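PDB 3EVT: phosphoglycerate dehydrogenase from Lactobacillus plantarum, which probably catalyses the NAD-dependent oxidation of 3-phosphoglycerate to 3-phosphohydroxypyruvate, the first step of the phosphorylated route to serine. Local coordinates for residues P23-K28 and A297-D302. Sequence-based numbering, arbitrary orientation.
Sequences PDWTFK and AQFVKD
The indole of W25 reaches helix 284-302, meeting V300 along its NE1-CE2-CZ2 border and F299 with the far end of its six-membered ring. One methyl of V300 does the touching: CG2 sits 4.0 Å from W25 NE1 and 4.1 Å from W25 CZ2, approaching the indole obliquely; a compact branched residue suits this exposed spot on the helix. The two aromatic side chains cross at about a right angle, and W25 CH2 comes to the flat apolar rim that F299 offers, near the phenyl plane, 4.1 Å from F299 CE2. With W25 CA and V300 CA 10.1 Å apart, a long, flat side chain suits the task of bridging the backbones; the contact is apolar, with no hydrogen bond between the segments, and buries 103 Å². W25 leads into strand 26-29, an outermost strand of the five-stranded parallel sheet in the smaller domain; the C-terminal helix returns here after the Rossmann-type NAD-binding domain, as in other D-2-hydroxyacid dehydrogenases. Cutting W25 back to an alanine would probably leave V300 CG2 and the rim of F299 without their partner and open a gap between loop and helix. F299 reaches the indole with CG anti to its own N (chi1 172°), while F296, one turn earlier, adds an edge-to-face ring contact to W25. V4 of strand 3-6 also touches the W25 side chain, and backbone bonds from T26 to S2 and V4 anchor the strand.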
loop_
_atom_site.group_PDB
_atom_site.type_symbol
_atom_site.label_atom_id
_atom_site.label_comp_id
_atom_site.label_asym_id
_atom_site.label_seq_id
_atom_site.Cartn_x
_atom_site.Cartn_y
_atom_site.Cartn_z
ATOM N N PRO A 23 -11.475 10.740 -26.547
ATOM C CA PRO A 23 -12.112 10.789 -27.842
ATOM C C PRO A 23 -11.516 11.865 -28.699
ATOM O O PRO A 23 -11.721 11.842 -29.928
ATOM C CB PRO A 23 -13.588 11.063 -27.514
ATOM C CG PRO A 23 -13.592 11.638 -26.156
ATOM C CD PRO A 23 -12.399 11.030 -25.441
ATOM N N ASP A 24 -10.754 12.789 -28.118
ATOM C CA ASP A 24 -10.088 13.724 -28.983
ATOM C C ASP A 24 -8.661 13.291 -29.423
ATOM O O ASP A 24 -7.978 14.050 -30.108
ATOM C CB ASP A 24 -10.101 15.168 -28.440
ATOM C CG ASP A 24 -9.398 15.302 -27.100
ATOM O OD1 ASP A 24 -9.261 14.287 -26.389
ATOM O OD2 ASP A 24 -8.998 16.434 -26.738
ATOM N N TRP A 25 -8.222 12.086 -29.053
ATOM C CA TRP A 25 -6.909 11.621 -29.448
ATOM C C TRP A 25 -7.047 10.549 -30.536
ATOM O O TRP A 25 -8.001 9.809 -30.540
ATOM C CB TRP A 25 -6.174 11.068 -28.233
ATOM C CG TRP A 25 -5.450 12.115 -27.434
ATOM C CD1 TRP A 25 -5.996 12.965 -26.513
ATOM C CD2 TRP A 25 -4.035 12.425 -27.472
ATOM N NE1 TRP A 25 -5.016 13.786 -25.993
ATOM C CE2 TRP A 25 -3.816 13.494 -26.581
ATOM C CE3 TRP A 25 -2.945 11.904 -28.175
ATOM C CZ2 TRP A 25 -2.556 14.030 -26.352
ATOM C CZ3 TRP A 25 -1.682 12.448 -27.957
ATOM C CH2 TRP A 25 -1.500 13.501 -27.063
ATOM N N THR A 26 -6.098 10.477 -31.464
ATOM C CA THR A 26 -6.007 9.373 -32.402
ATOM C C THR A 26 -4.896 8.412 -31.978
ATOM O O THR A 26 -3.725 8.814 -31.835
ATOM C CB THR A 26 -5.634 9.854 -33.829
ATOM O OG1 THR A 26 -6.460 10.953 -34.191
ATOM C CG2 THR A 26 -5.882 8.757 -34.816
ATOM N N PHE A 27 -5.265 7.147 -31.808
ATOM C CA PHE A 27 -4.314 6.085 -31.518
ATOM C C PHE A 27 -3.974 5.345 -32.818
ATOM O O PHE A 27 -4.665 4.435 -33.243
ATOM C CB PHE A 27 -4.870 5.219 -30.376
ATOM C CG PHE A 27 -5.144 6.025 -29.147
ATOM C CD1 PHE A 27 -4.117 6.239 -28.215
ATOM C CD2 PHE A 27 -6.364 6.702 -28.992
ATOM C CE1 PHE A 27 -4.311 7.047 -27.104
ATOM C CE2 PHE A 27 -6.580 7.513 -27.877
ATOM C CZ PHE A 27 -5.551 7.684 -26.916
ATOM N N LYS A 28 -2.909 5.781 -33.478
ATOM C CA LYS A 28 -2.644 5.258 -34.823
ATOM C C LYS A 28 -1.656 4.073 -34.932
ATOM O O LYS A 28 -0.452 4.211 -34.688
ATOM C CB LYS A 28 -2.204 6.380 -35.778
ATOM C CG LYS A 28 -2.378 5.964 -37.256
ATOM C CD LYS A 28 -2.414 7.142 -38.239
ATOM C CE LYS A 28 -3.243 6.768 -39.494
ATOM N NZ LYS A 28 -2.586 7.165 -40.790
ATOM N N ALA A 297 -2.186 8.974 -18.990
ATOM C CA ALA A 297 -3.208 9.744 -18.287
ATOM C C ALA A 297 -2.634 10.989 -17.602
ATOM O O ALA A 297 -3.230 12.071 -17.639
ATOM C CB ALA A 297 -4.011 8.847 -17.292
ATOM N N GLN A 298 -1.434 10.835 -17.051
ATOM C CA GLN A 298 -0.761 11.863 -16.301
ATOM C C GLN A 298 -0.156 12.859 -17.276
ATOM O O GLN A 298 -0.280 14.069 -17.082
ATOM C CB GLN A 298 0.309 11.215 -15.444
ATOM C CG GLN A 298 1.086 12.128 -14.541
ATOM C CD GLN A 298 0.204 12.982 -13.664
ATOM O OE1 GLN A 298 -0.929 12.622 -13.314
ATOM N NE2 GLN A 298 0.706 14.155 -13.330
ATOM N N PHE A 299 0.481 12.345 -18.326
ATOM C CA PHE A 299 0.938 13.169 -19.442
ATOM C C PHE A 299 -0.176 14.084 -20.020
ATOM O O PHE A 299 0.040 15.261 -20.331
ATOM C CB PHE A 299 1.488 12.291 -20.580
ATOM C CG PHE A 299 1.780 13.074 -21.808
ATOM C CD1 PHE A 299 2.943 13.833 -21.893
ATOM C CD2 PHE A 299 0.865 13.126 -22.835
ATOM C CE1 PHE A 299 3.198 14.606 -23.001
ATOM C CE2 PHE A 299 1.105 13.895 -23.982
ATOM C CZ PHE A 299 2.272 14.652 -24.060
ATOM N N VAL A 300 -1.355 13.515 -20.207
ATOM C CA VAL A 300 -2.464 14.276 -20.728
ATOM C C VAL A 300 -2.892 15.343 -19.689
ATOM O O VAL A 300 -3.130 16.492 -20.050
ATOM C CB VAL A 300 -3.612 13.343 -21.154
ATOM C CG1 VAL A 300 -4.941 14.092 -21.186
ATOM C CG2 VAL A 300 -3.287 12.709 -22.517
ATOM N N LYS A 301 -2.887 14.974 -18.405
ATOM C CA LYS A 301 -3.296 15.849 -17.284
ATOM C C LYS A 301 -2.317 16.999 -17.156
ATOM O O LYS A 301 -2.705 18.164 -17.151
ATOM C CB LYS A 301 -3.334 15.041 -15.986
ATOM C CG LYS A 301 -3.717 15.793 -14.724
ATOM C CD LYS A 301 -3.787 14.839 -13.502
ATOM C CE LYS A 301 -3.853 15.586 -12.159
ATOM N NZ LYS A 301 -2.497 15.795 -11.522
ATOM N N ASP A 302 -1.026 16.720 -17.100
ATOM C CA ASP A 302 -0.156 17.862 -16.907
ATOM C C ASP A 302 1.215 17.766 -17.506
ATOM O O ASP A 302 2.111 18.509 -17.113
ATOM C CB ASP A 302 -0.076 18.248 -15.410
ATOM C CG ASP A 302 0.640 17.206 -14.552
ATOM O OD1 ASP A 302 1.302 16.274 -15.085
ATOM O OD2 ASP A 302 0.532 17.326 -13.318
#